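Local coordinates for protein lipase (Penicillium expansum, PDB 3G7N) that hydrolyses triacylglycerols to release free fatty acids, as a secreted alkaline lipase of the alpha/beta-hydrolase fold, at residues 16-30 against 246-258. Numbering follows the deposited sequence.
Sequences KLSSAAYTGCIGKAF and GVVMLTAGCGYLS. With SO4 (sulfate ion), chain E.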
loop_
_atom_site.group_PDB
_atom_site.type_symbol
_atom_site.label_atom_id
_atom_site.label_comp_id
_atom_site.label_asym_id
_atom_site.label_seq_id
_atom_site.Cartn_x
_atom_site.Cartn_y
_atom_site.Cartn_z
ATOM N N LYS A 16 0.763 11.166 4.088
ATOM C CA LYS A 16 1.988 11.876 4.458
ATOM C C LYS A 16 3.225 10.973 4.453
ATOM O O LYS A 16 4.266 11.339 3.945
ATOM C CB LYS A 16 1.846 12.594 5.806
ATOM C CG LYS A 16 0.857 13.764 5.749
ATOM C CD LYS A 16 0.364 14.182 7.153
ATOM C CE LYS A 16 1.446 14.797 7.989
ATOM N NZ LYS A 16 0.853 15.273 9.279
ATOM N N LEU A 17 3.096 9.776 5.024
ATOM C CA LEU A 17 4.190 8.817 5.017
ATOM C C LEU A 17 4.558 8.409 3.597
ATOM O O LEU A 17 5.735 8.272 3.260
ATOM C CB LEU A 17 3.818 7.575 5.828
ATOM C CG LEU A 17 3.625 7.797 7.334
ATOM C CD1 LEU A 17 3.155 6.523 7.987
ATOM C CD2 LEU A 17 4.897 8.293 8.003
ATOM N N SER A 18 3.535 8.186 2.778
ATOM C CA SER A 18 3.778 7.827 1.385
ATOM C C SER A 18 4.516 8.943 0.638
ATOM O O SER A 18 5.413 8.678 -0.145
ATOM C CB SER A 18 2.464 7.534 0.686
ATOM O OG SER A 18 1.806 6.389 1.208
ATOM N N SER A 19 4.133 10.195 0.907
ATOM C CA SER A 19 4.831 11.360 0.331
ATOM C C SER A 19 6.293 11.435 0.783
ATOM O O SER A 19 7.211 11.642 -0.021
ATOM C CB SER A 19 4.080 12.642 0.721
ATOM O OG SER A 19 4.671 13.810 0.142
ATOM N N ALA A 20 6.514 11.141 2.069
ATOM C CA ALA A 20 7.876 11.111 2.626
ATOM C C ALA A 20 8.757 10.110 1.886
ATOM O O ALA A 20 9.968 10.315 1.764
ATOM C CB ALA A 20 7.844 10.798 4.132
ATOM N N ALA A 21 8.178 8.976 1.494
ATOM C CA ALA A 21 8.939 7.982 0.766
ATOM C C ALA A 21 9.416 8.527 -0.587
ATOM O O ALA A 21 10.535 8.240 -1.014
ATOM C CB ALA A 21 8.126 6.739 0.568
ATOM N N TYR A 22 8.575 9.323 -1.244
ATOM C CA TYR A 22 8.997 9.988 -2.491
ATOM C C TYR A 22 10.060 11.055 -2.215
ATOM O O TYR A 22 11.031 11.169 -2.957
ATOM C CB TYR A 22 7.806 10.642 -3.186
ATOM C CG TYR A 22 6.841 9.686 -3.841
ATOM C CD1 TYR A 22 7.177 9.042 -5.035
ATOM C CD2 TYR A 22 5.556 9.507 -3.332
ATOM C CE1 TYR A 22 6.261 8.209 -5.678
ATOM C CE2 TYR A 22 4.635 8.713 -3.987
ATOM C CZ TYR A 22 4.987 8.092 -5.169
ATOM O OH TYR A 22 4.058 7.325 -5.811
ATOM N N THR A 23 9.918 11.795 -1.118
ATOM C CA THR A 23 10.864 12.850 -0.769
ATOM C C THR A 23 12.228 12.284 -0.386
ATOM O O THR A 23 13.261 12.870 -0.709
ATOM C CB THR A 23 10.301 13.667 0.400
ATOM O OG1 THR A 23 9.116 14.327 -0.030
ATOM C CG2 THR A 23 11.311 14.690 0.916
ATOM N N GLY A 24 12.244 11.070 0.163
ATOM C CA GLY A 24 13.481 10.466 0.656
ATOM C C GLY A 24 13.926 11.104 1.958
ATOM O O GLY A 24 15.118 11.263 2.212
ATOM N N CYS A 25 12.972 11.337 2.847
ATOM C CA CYS A 25 13.248 11.911 4.171
ATOM C C CYS A 25 14.402 11.224 4.894
ATOM O O CYS A 25 14.474 10.000 4.908
ATOM C CB CYS A 25 11.989 11.849 5.031
ATOM S SG CYS A 25 10.657 12.815 4.366
ATOM N N ILE A 26 15.233 12.034 5.547
ATOM C CA ILE A 26 16.409 11.634 6.307
ATOM C C ILE A 26 15.979 11.401 7.751
ATOM O O ILE A 26 15.305 12.241 8.340
ATOM C CB ILE A 26 17.436 12.816 6.323
ATOM C CG1 ILE A 26 17.765 13.258 4.895
ATOM C CG2 ILE A 26 18.681 12.461 7.101
ATOM C CD1 ILE A 26 18.245 12.113 4.010
ATOM N N GLY A 27 16.346 10.254 8.315
ATOM C CA GLY A 27 16.213 10.021 9.758
ATOM C C GLY A 27 14.817 9.581 10.172
ATOM O O GLY A 27 14.647 8.635 10.935
ATOM N N LYS A 28 13.807 10.308 9.703
ATOM C CA LYS A 28 12.429 10.111 10.146
ATOM C C LYS A 28 11.472 10.541 9.057
ATOM O O LYS A 28 11.788 11.406 8.234
ATOM C CB LYS A 28 12.138 10.860 11.441
ATOM C CG LYS A 28 12.676 12.271 11.483
ATOM C CD LYS A 28 11.707 13.262 10.843
ATOM C CE LYS A 28 10.466 13.522 11.700
ATOM N NZ LYS A 28 10.788 13.998 13.078
ATOM N N ALA A 29 10.299 9.928 9.064
ATOM C CA ALA A 29 9.195 10.380 8.238
ATOM C C ALA A 29 8.059 10.585 9.212
ATOM O O ALA A 29 7.484 9.627 9.715
ATOM C CB ALA A 29 8.840 9.322 7.210
ATOM N N PHE A 30 7.788 11.850 9.529
ATOM C CA PHE A 30 6.800 12.160 10.523
ATOM C C PHE A 30 7.058 11.393 11.814
ATOM O O PHE A 30 8.182 11.479 12.328
ATOM C CB PHE A 30 5.392 12.003 9.942
ATOM C CG PHE A 30 5.140 12.923 8.774
ATOM C CD1 PHE A 30 4.823 14.254 9.004
ATOM C CD2 PHE A 30 5.488 12.543 7.482
ATOM C CE1 PHE A 30 4.818 15.168 7.957
ATOM C CE2 PHE A 30 5.389 13.440 6.426
ATOM C CZ PHE A 30 5.088 14.766 6.677
ATOM N N GLY A 246 -5.863 14.522 0.775
ATOM C CA GLY A 246 -5.491 15.906 1.033
ATOM C C GLY A 246 -4.000 16.177 0.897
ATOM O O GLY A 246 -3.556 17.304 1.086
ATOM N N VAL A 247 -3.224 15.157 0.526
ATOM C CA VAL A 247 -1.773 15.300 0.393
ATOM C C VAL A 247 -1.358 15.109 -1.058
ATOM O O VAL A 247 -1.589 14.038 -1.637
ATOM C CB VAL A 247 -1.046 14.241 1.248
ATOM C CG1 VAL A 247 0.462 14.379 1.082
ATOM C CG2 VAL A 247 -1.484 14.335 2.726
ATOM N N VAL A 248 -0.708 16.108 -1.641
ATOM C CA VAL A 248 -0.102 15.961 -2.956
ATOM C C VAL A 248 1.296 15.393 -2.776
ATOM O O VAL A 248 2.090 15.893 -1.975
ATOM C CB VAL A 248 -0.021 17.327 -3.683
ATOM C CG1 VAL A 248 0.779 17.234 -4.970
ATOM C CG2 VAL A 248 -1.433 17.900 -3.915
ATOM N N MET A 249 1.551 14.242 -3.383
ATOM C CA MET A 249 2.827 13.573 -3.196
ATOM C C MET A 249 3.990 14.507 -3.468
ATOM O O MET A 249 3.966 15.263 -4.450
ATOM C CB MET A 249 2.921 12.319 -4.069
ATOM C CG MET A 249 1.911 11.236 -3.702
ATOM S SD MET A 249 2.082 10.626 -2.004
ATOM C CE MET A 249 0.447 10.909 -1.348
ATOM N N LEU A 250 5.024 14.396 -2.632
ATOM C CA LEU A 250 6.218 15.231 -2.641
ATOM C C LEU A 250 6.086 16.578 -1.951
ATOM O O LEU A 250 7.109 17.233 -1.711
ATOM C CB LEU A 250 6.811 15.391 -4.043
ATOM C CG LEU A 250 7.571 14.191 -4.574
ATOM C CD1 LEU A 250 7.832 14.373 -6.074
ATOM C CD2 LEU A 250 8.873 14.005 -3.816
ATOM N N THR A 251 4.890 16.932 -1.494
ATOM C CA THR A 251 4.684 18.261 -0.915
ATOM C C THR A 251 4.502 18.249 0.601
ATOM O O THR A 251 4.382 19.297 1.225
ATOM C CB THR A 251 3.483 18.986 -1.547
ATOM O OG1 THR A 251 2.272 18.413 -1.059
ATOM C CG2 THR A 251 3.546 18.938 -3.069
ATOM N N ALA A 252 4.401 17.061 1.190
ATOM C CA ALA A 252 4.225 16.938 2.628
ATOM C C ALA A 252 5.479 17.303 3.428
ATOM O O ALA A 252 5.373 17.558 4.624
ATOM C CB ALA A 252 3.743 15.534 2.999
ATOM N N GLY A 253 6.647 17.218 2.812
ATOM C CA GLY A 253 7.894 17.232 3.590
ATOM C C GLY A 253 8.049 15.990 4.448
ATOM O O GLY A 253 7.578 14.901 4.097
ATOM N N CYS A 254 8.669 16.173 5.610
ATOM C CA CYS A 254 9.092 15.056 6.444
ATOM C C CYS A 254 8.599 15.167 7.889
ATOM O O CYS A 254 8.930 14.307 8.702
ATOM C CB CYS A 254 10.608 14.945 6.438
ATOM S SG CYS A 254 11.236 14.694 4.784
ATOM N N GLY A 255 7.953 16.279 8.248
ATOM C CA GLY A 255 7.626 16.556 9.648
ATOM C C GLY A 255 8.802 16.992 10.513
ATOM O O GLY A 255 8.815 16.748 11.728
ATOM N N TYR A 256 9.856 17.525 9.904
ATOM C CA TYR A 256 11.075 17.816 10.669
ATOM C C TYR A 256 10.816 18.757 11.848
ATOM O O TYR A 256 11.515 18.680 12.851
ATOM C CB TYR A 256 12.158 18.411 9.778
ATOM C CG TYR A 256 12.765 17.455 8.772
ATOM C CD1 TYR A 256 13.227 16.199 9.154
ATOM C CD2 TYR A 256 12.902 17.828 7.446
ATOM C CE1 TYR A 256 13.843 15.333 8.215
ATOM C CE2 TYR A 256 13.511 16.984 6.514
ATOM C CZ TYR A 256 13.926 15.725 6.897
ATOM O OH TYR A 256 14.542 14.890 5.966
ATOM N N LEU A 257 9.930 19.733 11.682
ATOM C CA LEU A 257 9.731 20.747 12.733
ATOM C C LEU A 257 8.391 20.587 13.443
ATOM O O LEU A 257 7.902 21.539 14.075
ATOM C CB LEU A 257 9.859 22.171 12.169
ATOM C CG LEU A 257 11.147 22.473 11.395
ATOM C CD1 LEU A 257 11.184 23.933 10.907
ATOM C CD2 LEU A 257 12.379 22.181 12.248
ATOM N N SER A 258 7.823 19.384 13.385
ATOM C CA SER A 258 6.544 19.096 14.038
ATOM C C SER A 258 6.762 18.228 15.274
ATOM O O SER A 258 7.306 17.124 15.176
ATOM C CB SER A 258 5.589 18.375 13.074
ATOM O OG SER A 258 5.677 18.898 11.755
HETATM S S SO4 E . 2.602 18.197 9.809
HETATM O O1 SO4 E . 3.293 18.472 8.551
HETATM O O2 SO4 E . 2.738 16.807 10.265
HETATM O O3 SO4 E . 3.078 19.103 10.859
HETATM O O4 SO4 E . 1.179 18.503 9.621
HETATM O O HOH W 1 6.911 14.592 1.372
HETATM O O HOH W 2 9.578 16.756 -1.099
#
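The C-terminal tail runs across the last turns of helix 8-23 and on to strand 28-29, bringing the CA atoms of Ser19 and Met249 to 4.6 Å, with a hydrogen bond from Phe30 N to Cys254 O. At the helix, Ser19 OG, turned anti to its own nitrogen (chi1 -177°), accepts from Leu250 N at 2.9 Å, within the type II turn 248-251. Water 1 links that hydroxyl to Thr23 OG1 and Gly253 O, while water 2 joins Thr23 OG1 to Leu250 O. Met249 sets SD at the edge of the Tyr22 ring, 4.9 Å from the centroid, a Met-aromatic contact; Tyr22 OH is hydrogen-bonded to His131 ND1, beside the nucleophile Ser132. Beyond the helix, the Cys25 SG–Cys254 SG disulfide (chi3 -87°) fixes the tail covalently. The Phe30 ring is sandwiched: Cys254 C lies over the centre of one face with Gly255 N nearer the rim, 3.3 Å above the ring plane, and Lys16 CB over the rim of the opposite face. Tyr256 lays its ring over Cys254 CB and accepts a nearly straight bond (164°) from Ile26 N at OH. Lys16 NZ and Ser258 OG both hold a sulfate, probably from the crystallisation liquor. One covalent link, direct hydrogen bonds and two bridging waters thus pin the tail to the segment after the helix and to the helix itself, whose Tyr22 side chain touches Ser132.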